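Long-range contact in fimbrin (PDB 1RT8), which binds actin filaments and crosslinks them, supporting cell polarity, cytokinesis, mating and spore formation in fission yeast: residues 93-107 / 119-131. Sequence-based numbering, arbitrary orientation.
Sequences INSAKAMGGISITNI and LILGLVWQIIRRG. With SO4 (sulfate ion), chain C.
From Gly101 beside Arg130 to Ile107 beside Leu119, the loop after helix 93-99 runs back along helix 119-131 and packs against it; the axes of the two helices approach to 11.1 Å, inclined at 43°. At Gly100 the backbone leaves helical angles with positive phi, and the chain turns back. Leu123 sits in the middle: its CD1 touches Ala96 CB, helix to helix, and lies 3.4 Å from CG2 of the poorly ordered Ile104, a short spacing to be read with caution, while its CD2 meets Ile107 CD1, the two side chains crossing nearly at right angles. With CG1 anti to the backbone N (chi1 -168°), Ile107 also reaches Leu119 CB. Ile102 lays CG2 against Gln126 CB at 3.6 Å. Near the helix end Arg130, bent at chi2 (60°), gives NE to Met99 O at 3.2 Å, from above the carbonyl plane, while its CG meets Met99 CE. Replacing this arginine with an alanine would probably leave Met99 O without its side-chain donor and rob the Met99 methyl of a neighbour. Arg129, salt-bridged to Glu163, shares a water with Gly101 O and makes two weak hydrogen bonds to a sulfate, probably from the crystallisation liquor. Within this calponin-homology domain, then, an aliphatic seam joins helix to loop, and the Arg130 hydrogen bond grips the backbone just before the glycine turn.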
loop_
_atom_site.group_PDB
_atom_site.type_symbol
_atom_site.label_atom_id
_atom_site.label_comp_id
_atom_site.label_asym_id
_atom_site.label_seq_id
_atom_site.Cartn_x
_atom_site.Cartn_y
_atom_site.Cartn_z
ATOM N N ILE A 93 2.756 -10.059 -5.958
ATOM C CA ILE A 93 1.461 -10.069 -5.284
ATOM C C ILE A 93 1.521 -9.706 -3.804
ATOM O O ILE A 93 0.783 -8.845 -3.344
ATOM C CB ILE A 93 0.780 -11.457 -5.407
ATOM C CG1 ILE A 93 0.356 -11.717 -6.858
ATOM C CG2 ILE A 93 -0.416 -11.543 -4.444
ATOM C CD1 ILE A 93 -0.658 -10.752 -7.389
ATOM N N ASN A 94 2.391 -10.369 -3.058
ATOM C CA ASN A 94 2.491 -10.117 -1.631
ATOM C C ASN A 94 3.115 -8.791 -1.247
ATOM O O ASN A 94 2.869 -8.281 -0.148
ATOM C CB ASN A 94 3.202 -11.287 -0.966
ATOM C CG ASN A 94 2.396 -12.562 -1.090
ATOM O OD1 ASN A 94 1.192 -12.552 -0.843
ATOM N ND2 ASN A 94 3.038 -13.651 -1.486
ATOM N N SER A 95 3.911 -8.222 -2.145
ATOM C CA SER A 95 4.499 -6.917 -1.871
ATOM C C SER A 95 3.370 -5.902 -2.061
ATOM O O SER A 95 3.159 -5.013 -1.233
ATOM C CB SER A 95 5.640 -6.607 -2.855
ATOM O OG SER A 95 6.758 -7.441 -2.635
ATOM N N ALA A 96 2.646 -6.047 -3.166
ATOM C CA ALA A 96 1.540 -5.144 -3.488
ATOM C C ALA A 96 0.546 -5.063 -2.335
ATOM O O ALA A 96 0.051 -3.989 -2.017
ATOM C CB ALA A 96 0.835 -5.612 -4.762
ATOM N N LYS A 97 0.265 -6.198 -1.708
ATOM C CA LYS A 97 -0.667 -6.242 -0.587
ATOM C C LYS A 97 -0.217 -5.432 0.619
ATOM O O LYS A 97 -1.052 -5.006 1.412
ATOM C CB LYS A 97 -0.895 -7.684 -0.117
ATOM C CG LYS A 97 -1.789 -8.515 -0.998
ATOM C CD LYS A 97 -2.062 -9.864 -0.347
ATOM C CE LYS A 97 -3.128 -10.632 -1.120
ATOM N NZ LYS A 97 -3.381 -11.979 -0.530
ATOM N N ALA A 98 1.093 -5.220 0.757
ATOM C CA ALA A 98 1.632 -4.492 1.908
ATOM C C ALA A 98 2.064 -3.051 1.666
ATOM O O ALA A 98 2.577 -2.395 2.570
ATOM C CB ALA A 98 2.799 -5.264 2.494
ATOM N N MET A 99 1.863 -2.553 0.458
ATOM C CA MET A 99 2.262 -1.191 0.142
ATOM C C MET A 99 1.293 -0.151 0.679
ATOM O O MET A 99 1.682 0.982 0.966
ATOM C CB MET A 99 2.403 -1.040 -1.369
ATOM C CG MET A 99 3.544 -1.865 -1.923
ATOM S SD MET A 99 3.450 -2.060 -3.683
ATOM C CE MET A 99 3.877 -0.403 -4.224
ATOM N N GLY A 100 0.035 -0.543 0.819
ATOM C CA GLY A 100 -0.973 0.378 1.302
ATOM C C GLY A 100 -1.608 1.084 0.124
ATOM O O GLY A 100 -0.945 1.335 -0.883
ATOM N N GLY A 101 -2.893 1.400 0.242
ATOM C CA GLY A 101 -3.584 2.082 -0.836
ATOM C C GLY A 101 -3.856 1.214 -2.054
ATOM O O GLY A 101 -4.451 1.676 -3.024
ATOM N N ILE A 102 -3.421 -0.040 -2.014
ATOM C CA ILE A 102 -3.640 -0.950 -3.133
ATOM C C ILE A 102 -4.571 -2.079 -2.716
ATOM O O ILE A 102 -4.507 -2.557 -1.585
ATOM C CB ILE A 102 -2.311 -1.581 -3.622
ATOM C CG1 ILE A 102 -1.396 -0.497 -4.201
ATOM C CG2 ILE A 102 -2.596 -2.657 -4.667
ATOM C CD1 ILE A 102 -0.062 -1.026 -4.687
ATOM N N SER A 103 -5.441 -2.498 -3.629
ATOM C CA SER A 103 -6.358 -3.591 -3.336
ATOM C C SER A 103 -6.163 -4.696 -4.370
ATOM O O SER A 103 -6.476 -4.518 -5.550
ATOM C CB SER A 103 -7.808 -3.098 -3.357
ATOM O OG SER A 103 -8.684 -4.086 -2.835
ATOM N N ILE A 104 -5.625 -5.832 -3.931
ATOM C CA ILE A 104 -5.392 -6.951 -4.834
ATOM C C ILE A 104 -5.868 -8.277 -4.248
ATOM O O ILE A 104 -5.117 -9.001 -3.592
ATOM C CB ILE A 104 -3.895 -7.074 -5.219
ATOM C CG1 ILE A 104 -3.052 -7.452 -4.003
ATOM C CG2 ILE A 104 -3.394 -5.756 -5.783
ATOM C CD1 ILE A 104 -1.755 -8.149 -4.368
ATOM N N THR A 105 -7.133 -8.588 -4.498
ATOM C CA THR A 105 -7.736 -9.820 -4.015
ATOM C C THR A 105 -8.111 -10.642 -5.242
ATOM O O THR A 105 -7.902 -11.855 -5.298
ATOM C CB THR A 105 -9.021 -9.527 -3.207
ATOM O OG1 THR A 105 -8.727 -8.611 -2.136
ATOM C CG2 THR A 105 -9.595 -10.820 -2.644
ATOM N N ASN A 106 -8.660 -9.956 -6.233
ATOM C CA ASN A 106 -9.081 -10.604 -7.460
ATOM C C ASN A 106 -7.900 -11.075 -8.318
ATOM O O ASN A 106 -8.107 -11.675 -9.376
ATOM C CB ASN A 106 -9.960 -9.647 -8.265
ATOM C CG ASN A 106 -10.873 -10.370 -9.233
ATOM O OD1 ASN A 106 -11.624 -9.741 -9.981
ATOM N ND2 ASN A 106 -10.819 -11.698 -9.220
ATOM N N ILE A 107 -6.669 -10.819 -7.871
ATOM C CA ILE A 107 -5.503 -11.234 -8.652
ATOM C C ILE A 107 -4.520 -12.127 -7.888
ATOM O O ILE A 107 -4.140 -11.831 -6.758
ATOM C CB ILE A 107 -4.747 -10.000 -9.224
ATOM C CG1 ILE A 107 -3.726 -10.459 -10.273
ATOM C CG2 ILE A 107 -4.074 -9.230 -8.095
ATOM C CD1 ILE A 107 -3.061 -9.332 -11.035
ATOM N N LEU A 119 -7.057 -7.799 -14.874
ATOM C CA LEU A 119 -6.415 -7.955 -13.579
ATOM C C LEU A 119 -5.033 -7.300 -13.583
ATOM O O LEU A 119 -4.705 -6.527 -12.686
ATOM C CB LEU A 119 -6.312 -9.443 -13.232
ATOM C CG LEU A 119 -7.651 -10.097 -12.869
ATOM C CD1 LEU A 119 -7.551 -11.604 -12.940
ATOM C CD2 LEU A 119 -8.058 -9.649 -11.482
ATOM N N ILE A 120 -4.225 -7.591 -14.596
ATOM C CA ILE A 120 -2.890 -7.000 -14.683
ATOM C C ILE A 120 -2.945 -5.467 -14.792
ATOM O O ILE A 120 -2.259 -4.758 -14.055
ATOM C CB ILE A 120 -2.115 -7.567 -15.891
ATOM C CG1 ILE A 120 -1.580 -8.961 -15.542
ATOM C CG2 ILE A 120 -0.980 -6.621 -16.289
ATOM C CD1 ILE A 120 -0.856 -9.646 -16.691
ATOM N N LEU A 121 -3.756 -4.956 -15.714
ATOM C CA LEU A 121 -3.856 -3.506 -15.878
ATOM C C LEU A 121 -4.435 -2.887 -14.604
ATOM O O LEU A 121 -4.093 -1.762 -14.235
ATOM C CB LEU A 121 -4.727 -3.158 -17.093
ATOM C CG LEU A 121 -4.435 -1.781 -17.716
ATOM C CD1 LEU A 121 -2.954 -1.678 -18.071
ATOM C CD2 LEU A 121 -5.293 -1.567 -18.956
ATOM N N GLY A 122 -5.309 -3.632 -13.931
ATOM C CA GLY A 122 -5.893 -3.147 -12.696
ATOM C C GLY A 122 -4.803 -2.983 -11.651
ATOM O O GLY A 122 -4.751 -1.979 -10.941
ATOM N N LEU A 123 -3.925 -3.977 -11.562
ATOM C CA LEU A 123 -2.819 -3.958 -10.616
ATOM C C LEU A 123 -1.784 -2.895 -11.014
ATOM O O LEU A 123 -1.168 -2.245 -10.160
ATOM C CB LEU A 123 -2.173 -5.340 -10.565
ATOM C CG LEU A 123 -0.916 -5.522 -9.718
ATOM C CD1 LEU A 123 -1.163 -5.093 -8.282
ATOM C CD2 LEU A 123 -0.509 -6.982 -9.776
ATOM N N VAL A 124 -1.602 -2.712 -12.316
ATOM C CA VAL A 124 -0.660 -1.711 -12.804
ATOM C C VAL A 124 -1.086 -0.327 -12.330
ATOM O O VAL A 124 -0.270 0.452 -11.821
ATOM C CB VAL A 124 -0.578 -1.729 -14.356
ATOM C CG1 VAL A 124 -0.028 -0.394 -14.883
ATOM C CG2 VAL A 124 0.336 -2.861 -14.794
ATOM N N TRP A 125 -2.371 -0.026 -12.487
ATOM C CA TRP A 125 -2.892 1.267 -12.067
ATOM C C TRP A 125 -2.741 1.454 -10.557
ATOM O O TRP A 125 -2.323 2.529 -10.101
ATOM C CB TRP A 125 -4.366 1.414 -12.484
ATOM C CG TRP A 125 -5.060 2.555 -11.803
ATOM C CD1 TRP A 125 -6.157 2.478 -11.001
ATOM C CD2 TRP A 125 -4.657 3.934 -11.802
ATOM N NE1 TRP A 125 -6.463 3.719 -10.491
ATOM C CE2 TRP A 125 -5.557 4.631 -10.966
ATOM C CE3 TRP A 125 -3.622 4.644 -12.419
ATOM C CZ2 TRP A 125 -5.452 6.005 -10.732
ATOM C CZ3 TRP A 125 -3.517 6.016 -12.185
ATOM C CH2 TRP A 125 -4.429 6.677 -11.347
ATOM N N GLN A 126 -3.051 0.421 -9.775
ATOM C CA GLN A 126 -2.922 0.557 -8.328
ATOM C C GLN A 126 -1.479 0.877 -7.953
ATOM O O GLN A 126 -1.229 1.724 -7.085
ATOM C CB GLN A 126 -3.378 -0.717 -7.606
ATOM C CG GLN A 126 -4.885 -0.995 -7.681
ATOM C CD GLN A 126 -5.732 0.123 -7.070
ATOM O OE1 GLN A 126 -5.452 0.608 -5.969
ATOM N NE2 GLN A 126 -6.780 0.528 -7.785
ATOM N N ILE A 127 -0.529 0.206 -8.608
ATOM C CA ILE A 127 0.888 0.454 -8.329
ATOM C C ILE A 127 1.279 1.886 -8.721
ATOM O O ILE A 127 1.932 2.585 -7.940
ATOM C CB ILE A 127 1.802 -0.566 -9.060
ATOM C CG1 ILE A 127 1.506 -1.981 -8.543
ATOM C CG2 ILE A 127 3.274 -0.251 -8.802
ATOM C CD1 ILE A 127 2.326 -3.078 -9.205
ATOM N N ILE A 128 0.866 2.321 -9.913
ATOM C CA ILE A 128 1.167 3.670 -10.400
ATOM C C ILE A 128 0.551 4.726 -9.494
ATOM O O ILE A 128 1.189 5.735 -9.174
ATOM C CB ILE A 128 0.631 3.904 -11.829
ATOM C CG1 ILE A 128 1.452 3.103 -12.843
ATOM C CG2 ILE A 128 0.693 5.399 -12.174
ATOM C CD1 ILE A 128 0.959 3.253 -14.266
ATOM N N ARG A 129 -0.699 4.495 -9.096
ATOM C CA ARG A 129 -1.414 5.416 -8.221
ATOM C C ARG A 129 -0.725 5.547 -6.872
ATOM O O ARG A 129 -0.600 6.647 -6.347
ATOM C CB ARG A 129 -2.858 4.941 -8.031
ATOM C CG ARG A 129 -3.644 5.677 -6.949
ATOM C CD ARG A 129 -5.116 5.269 -6.986
ATOM N NE ARG A 129 -5.906 5.890 -5.928
ATOM C CZ ARG A 129 -5.808 5.578 -4.641
ATOM N NH1 ARG A 129 -4.947 4.647 -4.244
ATOM N NH2 ARG A 129 -6.575 6.189 -3.747
ATOM N N ARG A 130 -0.276 4.426 -6.314
ATOM C CA ARG A 130 0.400 4.441 -5.027
ATOM C C ARG A 130 1.688 5.269 -5.063
ATOM O O ARG A 130 2.085 5.847 -4.055
ATOM C CB ARG A 130 0.716 3.007 -4.579
ATOM C CG ARG A 130 1.603 2.901 -3.323
ATOM C CD ARG A 130 0.955 3.562 -2.113
ATOM N NE ARG A 130 1.825 3.539 -0.935
ATOM C CZ ARG A 130 2.944 4.251 -0.805
ATOM N NH1 ARG A 130 3.350 5.059 -1.779
ATOM N NH2 ARG A 130 3.671 4.145 0.301
ATOM N N GLY A 131 2.326 5.342 -6.225
ATOM C CA GLY A 131 3.568 6.091 -6.334
ATOM C C GLY A 131 3.458 7.563 -6.701
ATOM O O GLY A 131 4.406 8.322 -6.502
HETATM S S SO4 C . -6.925 4.279 -0.360
HETATM O O1 SO4 C . -6.657 3.833 -1.894
HETATM O O2 SO4 C . -5.826 5.171 -0.044
HETATM O O3 SO4 C . -8.097 4.846 -0.254
HETATM O O4 SO4 C . -6.760 3.046 0.365
HETATM O O HOH W 1 -3.400 2.570 -5.295
#